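Local coordinates for putative membrane protein COG4129 (Clostridium difficile, PDB 3KMI) that is of uncharacterised function but probably forms part of an integral membrane aromatic acid exporter, this helical fragment being its C-terminal domain, at residues L128-Q142 and R154-L168. Sequence-based numbering, arbitrary orientation.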
ATOM      1  N   LEU A 128      11.747  15.034   1.538  1.00  8.16           N
ATOM      2  CA  LEU A 128      11.087  14.122   2.488  1.00  8.62           C
ATOM      3  C   LEU A 128      11.381  12.643   2.133  1.00  8.48           C
ATOM      4  O   LEU A 128      11.624  11.806   3.019  1.00  7.82           O
ATOM      5  CB  LEU A 128       9.579  14.420   2.545  1.00  7.96           C
ATOM      6  CG  LEU A 128       9.217  15.824   3.077  1.00  8.87           C
ATOM      7  CD1 LEU A 128       7.726  16.073   2.964  1.00  7.06           C
ATOM      8  CD2 LEU A 128       9.690  15.956   4.558  1.00  7.40           C
ATOM      9  N   LEU A 129      11.425  12.345   0.837  1.00  8.69           N
ATOM     10  CA  LEU A 129      11.802  10.997   0.406  1.00  9.43           C
ATOM     11  C   LEU A 129      13.249  10.630   0.806  1.00  9.92           C
ATOM     12  O   LEU A 129      13.485   9.515   1.281  1.00 10.33           O
ATOM     13  CB  LEU A 129      11.531  10.791  -1.099  1.00  9.55           C
ATOM     14  CG  LEU A 129      10.057  10.697  -1.527  1.00  8.67           C
ATOM     15  CD1 LEU A 129       9.883  11.094  -2.996  1.00 10.65           C
ATOM     16  CD2 LEU A 129       9.489   9.305  -1.247  1.00  7.87           C
ATOM     17  N   GLU A 130      14.199  11.554   0.610  0.50 10.17           N
ATOM     18  CA  GLU A 130      15.583  11.369   1.101  0.50 10.53           C
ATOM     19  C   GLU A 130      15.607  11.109   2.614  0.50 10.84           C
ATOM     20  O   GLU A 130      16.301  10.199   3.092  0.50 10.32           O
ATOM     21  CB  GLU A 130      16.462  12.593   0.806  0.50 10.83           C
ATOM     22  CG  GLU A 130      16.797  12.843  -0.658  0.50 10.92           C
ATOM     23  CD  GLU A 130      17.302  14.263  -0.899  0.50 12.85           C
ATOM     24  OE1 GLU A 130      16.617  15.029  -1.619  0.50 13.55           O
ATOM     25  OE2 GLU A 130      18.368  14.628  -0.346  0.50 13.32           O
ATOM     26  N   GLU A 131      14.840  11.912   3.358  1.00 10.67           N
ATOM     27  CA  GLU A 131      14.795  11.800   4.829  1.00 10.85           C
ATOM     28  C   GLU A 131      14.247  10.442   5.219  1.00 10.84           C
ATOM     29  O   GLU A 131      14.771   9.788   6.129  1.00 11.48           O
ATOM     30  CB  GLU A 131      13.970  12.925   5.467  1.00 10.82           C
ATOM     31  CG  GLU A 131      13.890  12.879   7.006  1.00 11.25           C
ATOM     32  CD  GLU A 131      13.176  14.119   7.630  1.00 15.22           C
ATOM     33  OE1 GLU A 131      12.797  15.048   6.881  1.00 13.76           O
ATOM     34  OE2 GLU A 131      13.005  14.156   8.883  1.00 15.38           O
ATOM     35  N   LEU A 132      13.204  10.011   4.516  1.00 11.51           N
ATOM     36  CA  LEU A 132      12.650   8.666   4.714  1.00 12.31           C
ATOM     37  C   LEU A 132      13.691   7.563   4.457  1.00 12.82           C
ATOM     38  O   LEU A 132      13.792   6.595   5.242  1.00 12.68           O
ATOM     39  CB  LEU A 132      11.387   8.453   3.845  1.00 11.87           C
ATOM     40  CG  LEU A 132      10.661   7.129   3.995  1.00 14.61           C
ATOM     41  CD1 LEU A 132      10.383   6.850   5.473  1.00 15.38           C
ATOM     42  CD2 LEU A 132       9.320   7.210   3.243  1.00 13.65           C
ATOM     43  N   LYS A 133      14.438   7.694   3.363  1.00 12.56           N
ATOM     44  CA  LYS A 133      15.452   6.700   3.065  1.00 14.34           C
ATOM     45  C   LYS A 133      16.495   6.677   4.199  1.00 14.16           C
ATOM     46  O   LYS A 133      16.956   5.609   4.615  1.00 14.40           O
ATOM     47  CB  LYS A 133      16.098   6.973   1.701  1.00 14.99           C
ATOM     48  CG  LYS A 133      17.031   5.850   1.242  1.00 18.42           C
ATOM     49  CD  LYS A 133      17.868   6.260   0.047  1.00 22.41           C
ATOM     50  CE  LYS A 133      19.054   5.284  -0.169  1.00 24.42           C
ATOM     51  NZ  LYS A 133      18.554   3.884  -0.033  1.00 26.32           N
ATOM     52  N   ARG A 134      16.842   7.858   4.716  1.00 14.06           N
ATOM     53  CA  ARG A 134      17.755   7.940   5.842  1.00 13.79           C
ATOM     54  C   ARG A 134      17.226   7.234   7.106  1.00 13.80           C
ATOM     55  O   ARG A 134      17.994   6.565   7.820  1.00 12.95           O
ATOM     56  CB  ARG A 134      18.159   9.396   6.107  1.00 14.14           C
ATOM     57  CG  ARG A 134      19.117   9.963   5.043  1.00 15.11           C
ATOM     58  CD  ARG A 134      19.901  11.196   5.589  1.00 19.39           C
ATOM     59  NE  ARG A 134      18.963  12.195   6.112  1.00 18.19           N
ATOM     60  CZ  ARG A 134      18.376  13.144   5.379  1.00 19.30           C
ATOM     61  NH1 ARG A 134      18.651  13.261   4.082  1.00 21.46           N
ATOM     62  NH2 ARG A 134      17.530  13.994   5.946  1.00 16.62           N
ATOM     63  N   LEU A 135      15.919   7.336   7.357  1.00 13.31           N
ATOM     64  CA  LEU A 135      15.313   6.677   8.507  1.00 14.06           C
ATOM     65  C   LEU A 135      15.252   5.148   8.327  1.00 15.20           C
ATOM     66  O   LEU A 135      15.398   4.411   9.296  1.00 15.40           O
ATOM     67  CB  LEU A 135      13.907   7.232   8.775  1.00 13.85           C
ATOM     68  CG  LEU A 135      13.178   6.717  10.030  1.00 14.21           C
ATOM     69  CD1 LEU A 135      13.948   6.989  11.301  1.00 14.70           C
ATOM     70  CD2 LEU A 135      11.780   7.334  10.147  1.00 14.21           C
HETATM   71  N   MSE A 136      15.017   4.690   7.094  1.00 16.22           N
HETATM   72  CA  MSE A 136      15.029   3.252   6.772  1.00 17.12           C
HETATM   73  C   MSE A 136      16.427   2.691   7.052  1.00 17.58           C
HETATM   74  O   MSE A 136      16.563   1.651   7.699  1.00 17.35           O
HETATM   75  CB  MSE A 136      14.639   2.974   5.300  1.00 17.22           C
HETATM   76  CG  MSE A 136      13.201   3.350   4.860  1.00 19.97           C
HETATM   77 SE   MSE A 136      12.695   2.614   3.099  0.40 24.96          SE
HETATM   78  CE  MSE A 136      10.766   3.109   3.074  1.00 21.49           C
ATOM     79  N   ILE A 137      17.461   3.385   6.569  1.00 17.79           N
ATOM     80  CA  ILE A 137      18.849   2.933   6.780  1.00 18.47           C
ATOM     81  C   ILE A 137      19.188   2.914   8.272  1.00 19.10           C
ATOM     82  O   ILE A 137      19.835   1.982   8.752  1.00 18.75           O
ATOM     83  CB  ILE A 137      19.896   3.790   5.993  1.00 18.73           C
ATOM     84  CG1 ILE A 137      19.713   3.629   4.477  1.00 18.82           C
ATOM     85  CG2 ILE A 137      21.368   3.438   6.412  1.00 18.38           C
ATOM     86  CD1 ILE A 137      20.551   4.626   3.651  1.00 22.18           C
ATOM     87  N   SER A 138      18.718   3.929   9.000  1.00 19.90           N
ATOM     88  CA  SER A 138      19.014   4.067  10.428  1.00 20.76           C
ATOM     89  C   SER A 138      18.303   3.002  11.244  1.00 20.73           C
ATOM     90  O   SER A 138      18.890   2.435  12.158  1.00 20.79           O
ATOM     91  CB  SER A 138      18.666   5.476  10.935  1.00 21.35           C
ATOM     92  OG  SER A 138      18.505   5.514  12.347  1.00 22.48           O
HETATM   93  N   MSE A 139      17.039   2.732  10.925  1.00 20.82           N
HETATM   94  CA  MSE A 139      16.322   1.665  11.621  1.00 21.22           C
HETATM   95  C   MSE A 139      16.971   0.308  11.356  1.00 21.86           C
HETATM   96  O   MSE A 139      17.054  -0.522  12.255  1.00 21.74           O
HETATM   97  CB  MSE A 139      14.850   1.621  11.228  1.00 20.85           C
HETATM   98  CG  MSE A 139      13.950   2.605  11.959  1.00 18.84           C
HETATM   99 SE   MSE A 139      12.140   2.276  11.382  0.40 16.94          SE
HETATM  100  CE  MSE A 139      12.116   0.375  11.892  1.00 15.55           C
ATOM    101  N   LYS A 140      17.428   0.096  10.122  1.00 23.04           N
ATOM    102  CA  LYS A 140      18.037  -1.168   9.736  1.00 24.69           C
ATOM    103  C   LYS A 140      19.368  -1.376  10.432  1.00 24.73           C
ATOM    104  O   LYS A 140      19.741  -2.514  10.741  1.00 25.36           O
ATOM    105  CB  LYS A 140      18.225  -1.266   8.216  1.00 25.30           C
ATOM    106  CG  LYS A 140      18.533  -2.694   7.737  1.00 27.87           C
ATOM    107  CD  LYS A 140      19.049  -2.757   6.302  1.00 30.42           C
ATOM    108  CE  LYS A 140      20.573  -2.815   6.223  1.00 31.47           C
ATOM    109  NZ  LYS A 140      21.021  -3.362   4.904  1.00 30.28           N
ATOM    110  N   ASN A 141      20.076  -0.280  10.690  1.00 24.77           N
ATOM    111  CA  ASN A 141      21.449  -0.352  11.204  1.00 25.06           C
ATOM    112  C   ASN A 141      21.579  -0.214  12.724  1.00 24.66           C
ATOM    113  O   ASN A 141      22.667  -0.019  13.250  1.00 25.41           O
ATOM    114  CB  ASN A 141      22.352   0.626  10.444  1.00 25.06           C
ATOM    115  CG  ASN A 141      22.651   0.158   9.011  1.00 26.57           C
ATOM    116  OD1 ASN A 141      22.109  -0.849   8.525  1.00 26.53           O
ATOM    117  ND2 ASN A 141      23.536   0.886   8.338  1.00 28.58           N
ATOM    118  N   GLN A 142      20.446  -0.366  13.401  1.00 24.38           N
ATOM    119  CA  GLN A 142      20.295  -0.328  14.849  1.00 23.82           C
ATOM    120  C   GLN A 142      20.711  -1.656  15.498  1.00 23.24           C
ATOM    121  O   GLN A 142      20.767  -2.675  14.807  1.00 22.63           O
ATOM    122  CB  GLN A 142      18.814  -0.147  15.117  1.00 23.92           C
ATOM    123  CG  GLN A 142      18.460   0.911  16.108  1.00 26.40           C
ATOM    124  CD  GLN A 142      16.986   0.917  16.365  1.00 28.85           C
ATOM    125  OE1 GLN A 142      16.179   0.813  15.434  1.00 30.33           O
ATOM    126  NE2 GLN A 142      16.612   1.027  17.628  1.00 31.50           N
ATOM    127  N   ARG A 154       9.612  -3.436  15.795  0.50  9.98           N
ATOM    128  CA  ARG A 154      10.499  -2.885  14.786  0.50  9.93           C
ATOM    129  C   ARG A 154       9.942  -3.131  13.402  0.50  9.92           C
ATOM    130  O   ARG A 154       9.847  -2.197  12.599  0.50 10.46           O
ATOM    131  CB  ARG A 154      11.891  -3.509  14.923  0.50  9.86           C
ATOM    132  CG  ARG A 154      12.568  -3.135  16.216  0.50  9.85           C
ATOM    133  CD  ARG A 154      13.706  -2.182  15.986  0.50  9.88           C
ATOM    134  NE  ARG A 154      14.957  -2.851  15.636  0.50  7.72           N
ATOM    135  CZ  ARG A 154      15.440  -2.916  14.401  0.50  7.69           C
ATOM    136  NH1 ARG A 154      14.770  -2.353  13.401  0.50  6.66           N
ATOM    137  NH2 ARG A 154      16.587  -3.536  14.168  0.50  4.88           N
ATOM    138  N   ALA A 155       9.570  -4.380  13.120  1.00  9.88           N
ATOM    139  CA  ALA A 155       8.933  -4.685  11.854  1.00  9.92           C
ATOM    140  C   ALA A 155       7.731  -3.807  11.576  1.00  9.01           C
ATOM    141  O   ALA A 155       7.563  -3.363  10.447  1.00  9.75           O
ATOM    142  CB  ALA A 155       8.578  -6.196  11.744  1.00  9.61           C
ATOM    143  N   ILE A 156       6.895  -3.540  12.580  1.00  9.16           N
ATOM    144  CA  ILE A 156       5.759  -2.622  12.382  1.00 10.20           C
ATOM    145  C   ILE A 156       6.240  -1.241  11.934  1.00  9.93           C
ATOM    146  O   ILE A 156       5.655  -0.620  11.040  1.00 10.99           O
ATOM    147  CB  ILE A 156       4.923  -2.432  13.671  1.00  9.96           C
ATOM    148  CG1 ILE A 156       4.123  -3.685  13.969  1.00 13.17           C
ATOM    149  CG2 ILE A 156       3.970  -1.280  13.530  1.00 11.18           C
ATOM    150  CD1 ILE A 156       3.526  -3.653  15.381  1.00 16.83           C
ATOM    151  N   LEU A 157       7.308  -0.761  12.560  1.00  9.89           N
ATOM    152  CA  LEU A 157       7.824   0.559  12.257  1.00  9.64           C
ATOM    153  C   LEU A 157       8.363   0.556  10.835  1.00  9.77           C
ATOM    154  O   LEU A 157       8.224   1.525  10.129  1.00 10.13           O
ATOM    155  CB  LEU A 157       8.938   0.964  13.263  1.00  8.87           C
ATOM    156  CG  LEU A 157       8.548   1.124  14.739  1.00  9.71           C
ATOM    157  CD1 LEU A 157       9.763   1.415  15.698  1.00  9.01           C
ATOM    158  CD2 LEU A 157       7.514   2.235  14.899  1.00  6.50           C
ATOM    159  N   PHE A 158       8.969  -0.537  10.408  0.50  9.77           N
ATOM    160  CA  PHE A 158       9.504  -0.574   9.048  0.50 10.30           C
ATOM    161  C   PHE A 158       8.390  -0.630   7.986  0.50  9.97           C
ATOM    162  O   PHE A 158       8.533  -0.065   6.894  0.50 10.37           O
ATOM    163  CB  PHE A 158      10.477  -1.742   8.863  0.50 10.43           C
ATOM    164  CG  PHE A 158      11.379  -1.578   7.679  0.50 10.60           C
ATOM    165  CD1 PHE A 158      12.526  -0.798   7.771  0.50 10.27           C
ATOM    166  CD2 PHE A 158      11.078  -2.181   6.475  0.50 11.30           C
ATOM    167  CE1 PHE A 158      13.354  -0.626   6.684  0.50 10.94           C
ATOM    168  CE2 PHE A 158      11.904  -2.021   5.377  0.50 12.19           C
ATOM    169  CZ  PHE A 158      13.050  -1.244   5.484  0.50 12.91           C
ATOM    170  N   LEU A 159       7.291  -1.307   8.314  1.00  9.22           N
ATOM    171  CA  LEU A 159       6.122  -1.352   7.411  1.00  9.67           C
ATOM    172  C   LEU A 159       5.481   0.026   7.256  1.00  9.24           C
ATOM    173  O   LEU A 159       4.929   0.349   6.174  1.00  8.62           O
ATOM    174  CB  LEU A 159       5.073  -2.378   7.881  1.00  8.38           C
ATOM    175  CG  LEU A 159       5.428  -3.870   7.839  1.00  8.19           C
ATOM    176  CD1 LEU A 159       4.686  -4.626   8.921  1.00  6.18           C
ATOM    177  CD2 LEU A 159       5.181  -4.441   6.480  1.00  7.02           C
ATOM    178  N   CYS A 160       5.530   0.808   8.336  1.00  9.93           N
ATOM    179  CA  CYS A 160       5.120   2.237   8.273  1.00  9.92           C
ATOM    180  C   CYS A 160       5.915   3.040   7.233  1.00 11.41           C
ATOM    181  O   CYS A 160       5.332   3.800   6.463  1.00 11.66           O
ATOM    182  CB  CYS A 160       5.221   2.878   9.635  1.00  9.81           C
ATOM    183  SG  CYS A 160       3.920   2.286  10.730  1.00 11.21           S
ATOM    184  N   LEU A 161       7.239   2.842   7.199  1.00 11.14           N
ATOM    185  CA  LEU A 161       8.095   3.533   6.229  1.00 11.93           C
ATOM    186  C   LEU A 161       7.728   3.165   4.793  1.00 11.38           C
ATOM    187  O   LEU A 161       7.744   4.032   3.890  1.00 11.74           O
ATOM    188  CB  LEU A 161       9.590   3.245   6.487  1.00 11.52           C
ATOM    189  CG  LEU A 161      10.096   3.639   7.876  1.00 12.01           C
ATOM    190  CD1 LEU A 161      11.597   3.458   7.958  1.00 15.18           C
ATOM    191  CD2 LEU A 161       9.709   5.067   8.173  1.00 13.71           C
ATOM    192  N   THR A 162       7.363   1.897   4.583  1.00 11.08           N
ATOM    193  CA  THR A 162       6.901   1.464   3.268  1.00 10.46           C
ATOM    194  C   THR A 162       5.684   2.251   2.831  1.00  9.31           C
ATOM    195  O   THR A 162       5.634   2.751   1.707  1.00 10.00           O
ATOM    196  CB  THR A 162       6.624  -0.059   3.221  1.00 10.77           C
ATOM    197  OG1 THR A 162       7.858  -0.754   3.463  1.00 10.86           O
ATOM    198  CG2 THR A 162       6.132  -0.438   1.884  1.00 11.17           C
ATOM    199  N   GLU A 163       4.706   2.361   3.709  1.00  8.56           N
ATOM    200  CA  GLU A 163       3.467   3.091   3.404  1.00  9.61           C
ATOM    201  C   GLU A 163       3.761   4.584   3.185  1.00  8.61           C
ATOM    202  O   GLU A 163       3.270   5.202   2.227  1.00  8.85           O
ATOM    203  CB  GLU A 163       2.430   2.906   4.525  1.00  8.61           C
ATOM    204  CG  GLU A 163       1.941   1.463   4.657  1.00 10.23           C
ATOM    205  CD  GLU A 163       1.270   0.923   3.382  1.00 10.26           C
ATOM    206  OE1 GLU A 163       0.524   1.651   2.678  1.00  8.41           O
ATOM    207  OE2 GLU A 163       1.495  -0.262   3.080  1.00 14.79           O
ATOM    208  N   LEU A 164       4.630   5.136   4.023  1.00  8.85           N
ATOM    209  CA  LEU A 164       4.984   6.537   3.911  1.00  9.60           C
ATOM    210  C   LEU A 164       5.681   6.891   2.605  1.00  9.82           C
ATOM    211  O   LEU A 164       5.539   8.008   2.123  1.00 11.07           O
ATOM    212  CB  LEU A 164       5.829   6.997   5.113  1.00  9.94           C
ATOM    213  CG  LEU A 164       5.068   7.165   6.429  1.00 10.05           C
ATOM    214  CD1 LEU A 164       6.144   7.522   7.506  1.00 11.07           C
ATOM    215  CD2 LEU A 164       4.021   8.321   6.345  1.00  7.57           C
ATOM    216  N   LYS A 165       6.444   5.977   2.027  1.00  9.91           N
ATOM    217  CA  LYS A 165       7.100   6.269   0.755  1.00  9.81           C
ATOM    218  C   LYS A 165       6.039   6.486  -0.316  1.00  9.53           C
ATOM    219  O   LYS A 165       6.102   7.445  -1.075  1.00  9.61           O
ATOM    220  CB  LYS A 165       8.055   5.143   0.335  1.00  9.10           C
ATOM    221  CG  LYS A 165       8.946   5.500  -0.841  1.00 10.08           C
ATOM    222  CD  LYS A 165       9.905   4.341  -1.151  1.00 11.13           C
ATOM    223  CE  LYS A 165      10.855   4.663  -2.281  1.00 12.09           C
ATOM    224  NZ  LYS A 165      11.817   3.556  -2.404  1.00 12.29           N
ATOM    225  N   GLN A 166       5.067   5.583  -0.379  1.00 10.24           N
ATOM    226  CA  GLN A 166       3.990   5.743  -1.361  1.00  9.69           C
ATOM    227  C   GLN A 166       3.143   6.975  -1.073  1.00  9.11           C
ATOM    228  O   GLN A 166       2.765   7.654  -1.996  1.00  9.00           O
ATOM    229  CB  GLN A 166       3.108   4.512  -1.486  1.00 10.25           C
ATOM    230  CG  GLN A 166       2.252   4.627  -2.782  1.00 13.70           C
ATOM    231  CD  GLN A 166       3.107   4.806  -4.080  1.00 18.51           C
ATOM    232  OE1 GLN A 166       4.062   4.051  -4.339  1.00 19.95           O
ATOM    233  NE2 GLN A 166       2.737   5.793  -4.899  1.00 20.03           N
ATOM    234  N   PHE A 167       2.871   7.276   0.204  1.00  9.59           N
ATOM    235  CA  PHE A 167       2.208   8.536   0.566  1.00  9.02           C
ATOM    236  C   PHE A 167       2.912   9.781  -0.004  1.00  9.85           C
ATOM    237  O   PHE A 167       2.268  10.691  -0.560  1.00  9.58           O
ATOM    238  CB  PHE A 167       2.097   8.667   2.098  1.00  9.79           C
ATOM    239  CG  PHE A 167       1.271   9.841   2.535  1.00  9.90           C
ATOM    240  CD1 PHE A 167      -0.090   9.682   2.781  1.00  9.63           C
ATOM    241  CD2 PHE A 167       1.851  11.121   2.658  1.00  9.12           C
ATOM    242  CE1 PHE A 167      -0.860  10.727   3.170  1.00  8.18           C
ATOM    243  CE2 PHE A 167       1.092  12.193   3.026  1.00  8.64           C
ATOM    244  CZ  PHE A 167      -0.283  12.002   3.296  1.00  9.01           C
ATOM    245  N   LEU A 168       4.235   9.816   0.094  1.00  8.78           N
ATOM    246  CA  LEU A 168       4.988  10.976  -0.376  1.00  9.54           C
ATOM    247  C   LEU A 168       5.024  11.029  -1.895  1.00  9.79           C
ATOM    248  O   LEU A 168       4.983  12.111  -2.463  1.00  9.98           O
ATOM    249  CB  LEU A 168       6.423  11.006   0.191  1.00  8.52           C
ATOM    250  CG  LEU A 168       6.543  11.295   1.700  1.00  8.33           C
ATOM    251  CD1 LEU A 168       7.941  10.899   2.248  1.00  4.94           C
ATOM    252  CD2 LEU A 168       6.219  12.784   2.054  1.00  6.58           C
TER
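Leu132 and Leu161 meet at the middle of two nearly antiparallel helical segments, 128-140 and 154-168, whose axes approach to 10.2 Å at 170°. Their side chains run antiparallel as they pass, and Leu132 CD1 presses on Leu161 CD2 at a tight 3.3 Å. Leucine's forked end suits this place: with CG anti to the backbone N (chi1 -177°), Leu132 sets its other methyl, CD2, on the Lys165 backbone, among Leu164 and Leu168. Leu161 answers as a knob among Leu132, Leu135, Met136 and Met139, so the helices interlock by reciprocal knobs-into-holes packing. This antiparallel pairing of successive helices, 124-140 and 148-176, belongs to the all-helical C-terminal domain.

Methionine, here modelled as selenomethionine, has an unbranched, flexible chain that can follow the neighbouring helix. Met136 runs extended beyond CG, bringing CE to 3.3 Å from Leu161 O; in one of two Phe158 conformers its selenium lies obliquely beside the ring, 5.3 Å from the centroid, in a Met-aromatic contact. Met139 instead bends at its last torsion (chi3 57°), laying CE 3.5 Å from Leu157 CB and, for that conformer, near the ring edge.

Toward the C-terminal end of 128-140, Arg154, in one of its two conformers, reaches across to place NH1 3.1 Å from Met139 O, with Gln142 OE1 over one guanidinium face, offset toward the rim. Its long cationic chain suits this helix end, where positive charge is probably favourable. Phe151 of the second subunit packs on it.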